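Local coordinates for protein beta-L-arabinobiosidase (Bacteroides thetaiotaomicron, PDB 5MQR) that probably hydrolyses glycosidic bonds in complex plant pectin, serving the breakdown of this dietary polysaccharide by a gut bacterium, at residues A[77-82]-A[308-313]; A[334-339]-A[405-410]. One frame throughout, in Å; residues are numbered along the deposited sequence.

From the N terminus the chain passes strand 52-57, which pairs with the late strand 397-403, and then builds the propeller blade opening with strand 74-83. It runs through 225 residues, including two further blades, before contact 1 closes the loop by bringing 308-313 back to 77-82. Contact 2 opens only afterwards, farther along the same blade, on strand 334-339, and closes 65 residues later when the loop 405-410 returns to it. The two loops are therefore in series, neither nested nor crossed. Contact 1 joins two non-consecutive blades, whereas contact 2 joins a blade to the chain leaving the propeller. Their centres lie about 17 Å apart.

Contact 1: residues A[77-82]-A[308-313]; sequences QPMLAY and NAKIWG
Gln77 and Lys310 face each other from two backbones too far apart to pair as strands: their CA atoms are 9.9 Å apart, and those of Met79 and Trp312 are 11.4 Å apart. The whole of 77-82 is strand, while Lys310 belongs to the loop leading into strand 311-315. Only a long side chain can bridge such a gap, and lysine suits the place. Lys310 sets its CG anti to the carbonyl carbon (chi1 -58°) and runs extended from there, carrying its ammonium group across to the strand. NZ donates to Gln77 OE1 at 2.7 Å, lying in the amide plane on a lone pair with a C=O...N angle of 131°. The glutamine chain, bent at chi2, meets the lysine at about a right angle.

Strands 74-83 and 311-315 are each the first, edge strand of a four-stranded antiparallel blade, the place of the innermost strand in a beta propeller, so the lysine probably spans the central region between non-consecutive blades. A bridging water gives a second link: it accepts from Lys310 NZ at 2.8 Å and donates to Pro78 O at 2.8 Å. One ammonium group thus holds a side-chain carbonyl directly and a main-chain carbonyl through water. Met79, a selenomethionine, brings its terminal methyl CE to 3.7 Å from Lys310 NZ; the flexible side chain, bent at chi2 and chi3, also rests on Phe155 and lies about 4 Å from a bound calcium ion.

Gln77 OE1 is shared, because Arg152 NH1 also donates to it; a neutral amide oxygen can serve two cationic donors at once. With a leucine here, Lys310 and Arg152 would probably both lose that common acceptor, and the ammonium group would be held less firmly in place.

Contact 2: residues A[334-339]-A[405-410]; sequences LAISLS and VPVQIN
Leu338 and Val407 form the heart of a purely apolar contact between a propeller blade and the loop by which the chain leaves the propeller. Strand 334-339 is the third strand of the four-stranded antiparallel blade beginning at 311-315. Segment 405-410 is irregular and follows strand 397-403, whose pairing with the early strand 52-57 joins late and early parts of the propeller; beyond it lies strand 416-417, part of a separate antiparallel sheet. The nearest CA atoms, those of Leu338 and Val407, are 8.2 Å apart, a spacing that side chains fill.

No hydrogen bond crosses between the segments; polar ties hold the loop from outside. Val405 N donates to Asp386 OD1, and Ile409 O accepts from Lys464 NZ of strand 460-468.

Among the apolar contacts, the forked end of Leu338 is applied to the branch point of Val407, the two side chains crossing obliquely. Leu338 CD1 lies 3.8 Å from Val407 CG1, while CD2 lies 3.9 Å from Val407 CG2, so each leucine methyl meets a valine methyl. Val407 CB sits close to both, 3.8 Å from Leu338 CD1. Valine suits this place because it branches directly at CB and offers two methyls without needing a long reach. Two residues back along the strand, Ile336 is extended, with CG1 anti to the backbone N (chi1 -178°), and holds its CD1 at a looser 4.5 Å from Val407 CG1. Ala322 of the adjoining strand lies against both Ile336 and Leu338, and Val48 adds a further hydrocarbon surface to Val407. The bend at chi2 (-47°) brings the end of the Ile409 side chain nearer the strand, where its CD1 meets Leu338 CD1 at 4.1 Å.

Contact 1: residues A[77-82]-A[308-313]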
ATOM      1  N   GLN A  77       6.212  -6.470 -33.228  1.00 24.98           N
ATOM      2  CA  GLN A  77       5.110  -5.512 -33.336  1.00 25.35           C
ATOM      3  C   GLN A  77       3.759  -6.105 -32.962  1.00 24.57           C
ATOM      4  O   GLN A  77       2.857  -6.216 -33.817  1.00 24.09           O
ATOM      5  CB  GLN A  77       5.077  -4.925 -34.737  1.00 27.13           C
ATOM      6  CG  GLN A  77       4.169  -3.712 -34.853  1.00 28.14           C
ATOM      7  CD  GLN A  77       4.894  -2.506 -35.373  1.00 29.46           C
ATOM      8  OE1 GLN A  77       4.856  -1.436 -34.744  1.00 31.14           O
ATOM      9  NE2 GLN A  77       5.606  -2.668 -36.498  1.00 29.98           N
ATOM     10  N   PRO A  78       3.623  -6.518 -31.688  1.00 23.72           N
ATOM     11  CA  PRO A  78       2.353  -7.073 -31.274  1.00 23.92           C
ATOM     12  C   PRO A  78       1.268  -6.021 -31.073  1.00 23.52           C
ATOM     13  O   PRO A  78       1.575  -4.864 -30.766  1.00 23.19           O
ATOM     14  CB  PRO A  78       2.686  -7.797 -29.961  1.00 23.79           C
ATOM     15  CG  PRO A  78       3.845  -7.049 -29.414  1.00 23.39           C
ATOM     16  CD  PRO A  78       4.627  -6.575 -30.608  1.00 23.53           C
HETATM   17  N   MSE A  79       0.027  -6.449 -31.265  1.00 23.90           N
HETATM   18  CA  MSE A  79      -1.183  -5.685 -30.940  1.00 24.35           C
HETATM   19  C   MSE A  79      -2.022  -6.545 -30.045  1.00 24.40           C
HETATM   20  O   MSE A  79      -1.920  -7.778 -30.069  1.00 24.08           O
HETATM   21  CB  MSE A  79      -1.998  -5.330 -32.179  1.00 25.25           C
HETATM   22  CG  MSE A  79      -1.164  -4.628 -33.249  1.00 26.25           C
HETATM   23 SE   MSE A  79      -0.820  -2.766 -32.701  1.00 28.13          SE
HETATM   24  CE  MSE A  79       1.064  -2.625 -33.310  1.00 26.72           C
ATOM     25  N   LEU A  80      -2.861  -5.908 -29.234  1.00 24.65           N
ATOM     26  CA  LEU A  80      -3.671  -6.616 -28.243  1.00 24.71           C
ATOM     27  C   LEU A  80      -5.087  -6.057 -28.113  1.00 25.08           C
ATOM     28  O   LEU A  80      -5.288  -4.839 -28.086  1.00 24.99           O
ATOM     29  CB  LEU A  80      -2.962  -6.579 -26.891  1.00 24.36           C
ATOM     30  CG  LEU A  80      -3.468  -7.474 -25.756  1.00 23.99           C
ATOM     31  CD1 LEU A  80      -3.238  -8.952 -26.028  1.00 24.03           C
ATOM     32  CD2 LEU A  80      -2.744  -7.045 -24.483  1.00 23.69           C
ATOM     33  N   ALA A  81      -6.067  -6.966 -28.053  1.00 25.24           N
ATOM     34  CA  ALA A  81      -7.447  -6.622 -27.717  1.00 25.33           C
ATOM     35  C   ALA A  81      -8.049  -7.706 -26.804  1.00 25.66           C
ATOM     36  O   ALA A  81      -7.454  -8.771 -26.634  1.00 25.07           O
ATOM     37  CB  ALA A  81      -8.274  -6.431 -28.966  1.00 25.49           C
ATOM     38  N   TYR A  82      -9.184  -7.392 -26.183  1.00 25.96           N
ATOM     39  CA  TYR A  82      -9.946  -8.341 -25.374  1.00 26.83           C
ATOM     40  C   TYR A  82     -11.408  -8.288 -25.782  1.00 27.15           C
ATOM     41  O   TYR A  82     -12.037  -7.241 -25.713  1.00 27.55           O
ATOM     42  CB  TYR A  82      -9.789  -8.006 -23.889  1.00 26.75           C
ATOM     43  CG  TYR A  82     -10.400  -9.005 -22.932  1.00 27.21           C
ATOM     44  CD1 TYR A  82      -9.684 -10.110 -22.502  1.00 27.45           C
ATOM     45  CD2 TYR A  82     -11.703  -8.826 -22.432  1.00 28.42           C
ATOM     46  CE1 TYR A  82     -10.239 -11.027 -21.607  1.00 28.29           C
ATOM     47  CE2 TYR A  82     -12.282  -9.738 -21.547  1.00 28.63           C
ATOM     48  CZ  TYR A  82     -11.553 -10.844 -21.141  1.00 28.75           C
ATOM     49  OH  TYR A  82     -12.102 -11.746 -20.260  1.00 29.52           O
ATOM     50  N   ASN A 308      13.573   4.556 -28.859  1.00 31.84           N
ATOM     51  CA  ASN A 308      13.026   4.203 -30.133  1.00 33.44           C
ATOM     52  C   ASN A 308      12.104   2.993 -30.120  1.00 31.19           C
ATOM     53  O   ASN A 308      11.579   2.621 -31.153  1.00 31.02           O
ATOM     54  CB  ASN A 308      14.202   3.882 -31.059  1.00 37.52           C
ATOM     55  CG  ASN A 308      14.003   4.465 -32.419  1.00 42.00           C
ATOM     56  OD1 ASN A 308      13.748   5.661 -32.536  1.00 47.65           O
ATOM     57  ND2 ASN A 308      14.084   3.634 -33.462  1.00 45.01           N
ATOM     58  N   ALA A 309      11.922   2.361 -28.970  1.00 28.98           N
ATOM     59  CA  ALA A 309      11.275   1.057 -28.916  1.00 27.98           C
ATOM     60  C   ALA A 309       9.802   1.090 -28.433  1.00 26.66           C
ATOM     61  O   ALA A 309       9.303   0.070 -27.931  1.00 25.66           O
ATOM     62  CB  ALA A 309      12.116   0.131 -28.052  1.00 27.63           C
ATOM     63  N   LYS A 310       9.135   2.237 -28.635  1.00 25.46           N
ATOM     64  CA  LYS A 310       7.752   2.549 -28.179  1.00 25.21           C
ATOM     65  C   LYS A 310       7.557   2.732 -26.658  1.00 24.39           C
ATOM     66  O   LYS A 310       8.245   2.130 -25.828  1.00 23.88           O
ATOM     67  CB  LYS A 310       6.710   1.516 -28.623  1.00 25.69           C
ATOM     68  CG  LYS A 310       6.566   1.269 -30.103  1.00 26.24           C
ATOM     69  CD  LYS A 310       5.431   0.278 -30.351  1.00 26.32           C
ATOM     70  CE  LYS A 310       5.241   0.014 -31.846  1.00 26.84           C
ATOM     71  NZ  LYS A 310       4.117  -0.915 -32.150  1.00 26.71           N
ATOM     72  N   ILE A 311       6.565   3.549 -26.327  1.00 23.89           N
ATOM     73  CA  ILE A 311       6.066   3.688 -24.968  1.00 22.91           C
ATOM     74  C   ILE A 311       4.539   3.502 -25.030  1.00 22.48           C
ATOM     75  O   ILE A 311       3.867   3.994 -25.950  1.00 22.95           O
ATOM     76  CB  ILE A 311       6.479   5.039 -24.357  1.00 23.24           C
ATOM     77  CG1 ILE A 311       5.786   5.260 -22.996  1.00 23.86           C
ATOM     78  CG2 ILE A 311       6.173   6.195 -25.301  1.00 23.47           C
ATOM     79  CD1 ILE A 311       6.459   6.315 -22.116  1.00 24.03           C
ATOM     80  N   TRP A 312       4.015   2.737 -24.088  1.00 21.27           N
ATOM     81  CA  TRP A 312       2.604   2.474 -23.998  1.00 21.20           C
ATOM     82  C   TRP A 312       2.075   3.099 -22.734  1.00 21.28           C
ATOM     83  O   TRP A 312       2.600   2.846 -21.659  1.00 21.20           O
ATOM     84  CB  TRP A 312       2.367   0.981 -23.897  1.00 20.68           C
ATOM     85  CG  TRP A 312       0.953   0.645 -23.591  1.00 20.46           C
ATOM     86  CD1 TRP A 312       0.458   0.202 -22.408  1.00 20.01           C
ATOM     87  CD2 TRP A 312      -0.157   0.782 -24.470  1.00 20.86           C
ATOM     88  NE1 TRP A 312      -0.884   0.017 -22.500  1.00 20.26           N
ATOM     89  CE2 TRP A 312      -1.298   0.369 -23.758  1.00 21.04           C
ATOM     90  CE3 TRP A 312      -0.299   1.197 -25.803  1.00 21.21           C
ATOM     91  CZ2 TRP A 312      -2.586   0.357 -24.336  1.00 21.34           C
ATOM     92  CZ3 TRP A 312      -1.565   1.180 -26.377  1.00 21.79           C
ATOM     93  CH2 TRP A 312      -2.695   0.749 -25.644  1.00 21.49           C
ATOM     94  N   GLY A 313       1.017   3.869 -22.862  1.00 21.97           N
ATOM     95  CA  GLY A 313       0.334   4.449 -21.713  1.00 23.19           C
ATOM     96  C   GLY A 313      -1.145   4.097 -21.729  1.00 23.65           C
ATOM     97  O   GLY A 313      -1.754   4.070 -22.780  1.00 24.69           O
TER
HETATM   98  O   HOH W   1       3.829  -3.256 -30.710  1.00 25.04           O

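Contact 2: residues A[334-339]-A[405-410]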
ATOM      1  N   LEU A 334      12.201  -3.732 -19.619  1.00 19.74           N
ATOM      2  CA  LEU A 334      10.872  -3.194 -19.838  1.00 20.58           C
ATOM      3  C   LEU A 334      10.394  -2.810 -18.437  1.00 20.54           C
ATOM      4  O   LEU A 334      10.446  -3.640 -17.516  1.00 21.06           O
ATOM      5  CB  LEU A 334       9.951  -4.227 -20.464  1.00 20.84           C
ATOM      6  CG  LEU A 334       8.628  -3.700 -21.028  1.00 21.27           C
ATOM      7  CD1 LEU A 334       8.896  -2.803 -22.226  1.00 21.95           C
ATOM      8  CD2 LEU A 334       7.743  -4.858 -21.445  1.00 21.57           C
ATOM      9  N   ALA A 335       9.981  -1.557 -18.284  1.00 20.17           N
ATOM     10  CA  ALA A 335       9.667  -0.976 -16.986  1.00 20.06           C
ATOM     11  C   ALA A 335       8.263  -0.385 -16.985  1.00 19.78           C
ATOM     12  O   ALA A 335       7.636  -0.226 -18.034  1.00 20.02           O
ATOM     13  CB  ALA A 335      10.690   0.107 -16.667  1.00 20.31           C
ATOM     14  N   ILE A 336       7.793  -0.055 -15.795  1.00 19.38           N
ATOM     15  CA  ILE A 336       6.488   0.538 -15.589  1.00 19.20           C
ATOM     16  C   ILE A 336       6.641   1.759 -14.665  1.00 19.47           C
ATOM     17  O   ILE A 336       7.394   1.730 -13.672  1.00 18.87           O
ATOM     18  CB  ILE A 336       5.456  -0.474 -15.026  1.00 19.13           C
ATOM     19  CG1 ILE A 336       4.067   0.193 -14.877  1.00 19.75           C
ATOM     20  CG2 ILE A 336       5.918  -1.109 -13.702  1.00 18.54           C
ATOM     21  CD1 ILE A 336       2.947  -0.776 -14.539  1.00 20.28           C
ATOM     22  N   SER A 337       5.941   2.831 -15.033  1.00 19.82           N
ATOM     23  CA  SER A 337       5.828   4.033 -14.235  1.00 20.38           C
ATOM     24  C   SER A 337       4.341   4.294 -13.959  1.00 20.72           C
ATOM     25  O   SER A 337       3.515   4.140 -14.846  1.00 21.66           O
ATOM     26  CB  SER A 337       6.467   5.242 -14.964  1.00 20.34           C
ATOM     27  OG  SER A 337       7.891   5.177 -15.057  1.00 20.03           O
ATOM     28  N   LEU A 338       4.019   4.719 -12.742  1.00 20.97           N
ATOM     29  CA  LEU A 338       2.629   4.980 -12.323  1.00 21.13           C
ATOM     30  C   LEU A 338       2.326   6.469 -12.151  1.00 22.06           C
ATOM     31  O   LEU A 338       3.235   7.281 -11.911  1.00 21.59           O
ATOM     32  CB  LEU A 338       2.339   4.251 -11.006  1.00 20.65           C
ATOM     33  CG  LEU A 338       2.692   2.759 -11.009  1.00 20.51           C
ATOM     34  CD1 LEU A 338       2.491   2.171  -9.628  1.00 20.31           C
ATOM     35  CD2 LEU A 338       1.901   1.990 -12.067  1.00 20.52           C
ATOM     36  N   SER A 339       1.039   6.803 -12.299  1.00 22.47           N
ATOM     37  CA  SER A 339       0.516   8.161 -12.179  1.00 22.76           C
ATOM     38  C   SER A 339      -0.895   8.063 -11.653  1.00 23.83           C
ATOM     39  O   SER A 339      -1.649   7.177 -12.082  1.00 23.01           O
ATOM     40  CB  SER A 339       0.463   8.859 -13.543  1.00 23.07           C
ATOM     41  OG  SER A 339      -0.137  10.149 -13.478  1.00 22.80           O
ATOM     42  N   VAL A 405      -3.309  -5.157 -10.743  1.00 24.36           N
ATOM     43  CA  VAL A 405      -3.860  -3.835 -10.477  1.00 24.54           C
ATOM     44  C   VAL A 405      -4.841  -3.996  -9.307  1.00 24.47           C
ATOM     45  O   VAL A 405      -5.608  -4.975  -9.265  1.00 23.21           O
ATOM     46  CB  VAL A 405      -4.567  -3.289 -11.725  1.00 25.21           C
ATOM     47  CG1 VAL A 405      -5.258  -1.960 -11.465  1.00 25.43           C
ATOM     48  CG2 VAL A 405      -3.551  -3.143 -12.854  1.00 25.09           C
ATOM     49  N   PRO A 406      -4.801  -3.092  -8.320  1.00 24.98           N
ATOM     50  CA  PRO A 406      -3.852  -1.957  -8.241  1.00 24.57           C
ATOM     51  C   PRO A 406      -2.385  -2.372  -8.179  1.00 23.45           C
ATOM     52  O   PRO A 406      -2.055  -3.393  -7.583  1.00 22.18           O
ATOM     53  CB  PRO A 406      -4.260  -1.222  -6.936  1.00 25.11           C
ATOM     54  CG  PRO A 406      -5.339  -2.032  -6.287  1.00 25.22           C
ATOM     55  CD  PRO A 406      -5.747  -3.164  -7.181  1.00 24.88           C
ATOM     56  N   VAL A 407      -1.519  -1.573  -8.799  1.00 23.92           N
ATOM     57  CA  VAL A 407      -0.109  -1.936  -8.924  1.00 24.27           C
ATOM     58  C   VAL A 407       0.589  -1.713  -7.588  1.00 24.74           C
ATOM     59  O   VAL A 407       0.605  -0.618  -7.110  1.00 25.17           O
ATOM     60  CB  VAL A 407       0.575  -1.133 -10.040  1.00 24.14           C
ATOM     61  CG1 VAL A 407       2.040  -1.590 -10.208  1.00 23.88           C
ATOM     62  CG2 VAL A 407      -0.206  -1.264 -11.363  1.00 23.97           C
ATOM     63  N   GLN A 408       1.121  -2.762  -6.985  1.00 26.11           N
ATOM     64  CA  GLN A 408       1.785  -2.702  -5.678  1.00 27.93           C
ATOM     65  C   GLN A 408       3.297  -2.732  -5.904  1.00 26.85           C
ATOM     66  O   GLN A 408       3.764  -3.585  -6.618  1.00 26.05           O
ATOM     67  CB  GLN A 408       1.434  -3.938  -4.835  1.00 30.86           C
ATOM     68  CG  GLN A 408       0.387  -3.825  -3.753  1.00 33.96           C
ATOM     69  CD  GLN A 408       0.218  -5.163  -3.041  1.00 37.73           C
ATOM     70  OE1 GLN A 408      -0.384  -6.100  -3.591  1.00 39.83           O
ATOM     71  NE2 GLN A 408       0.811  -5.290  -1.852  1.00 39.28           N
ATOM     72  N   ILE A 409       4.041  -1.832  -5.269  1.00 26.94           N
ATOM     73  CA  ILE A 409       5.496  -1.827  -5.326  1.00 28.33           C
ATOM     74  C   ILE A 409       6.094  -2.805  -4.298  1.00 28.29           C
ATOM     75  O   ILE A 409       6.953  -3.620  -4.640  1.00 29.85           O
ATOM     76  CB  ILE A 409       6.115  -0.434  -5.054  1.00 28.89           C
ATOM     77  CG1 ILE A 409       5.463   0.673  -5.889  1.00 30.90           C
ATOM     78  CG2 ILE A 409       7.621  -0.471  -5.278  1.00 28.91           C
ATOM     79  CD1 ILE A 409       5.300   0.335  -7.343  1.00 32.18           C
ATOM     80  N   ASN A 410       5.681  -2.699  -3.041  1.00 27.24           N
ATOM     81  CA  ASN A 410       6.267  -3.508  -1.974  1.00 27.00           C
ATOM     82  C   ASN A 410       5.290  -4.515  -1.463  1.00 25.11           C
ATOM     83  O   ASN A 410       4.095  -4.330  -1.570  1.00 25.44           O
ATOM     84  CB  ASN A 410       6.699  -2.632  -0.813  1.00 28.50           C
ATOM     85  CG  ASN A 410       7.674  -1.568  -1.233  1.00 30.06           C
ATOM     86  OD1 ASN A 410       8.610  -1.801  -1.999  1.00 31.83           O
ATOM     87  ND2 ASN A 410       7.448  -0.379  -0.741  1.00 32.16           N
TER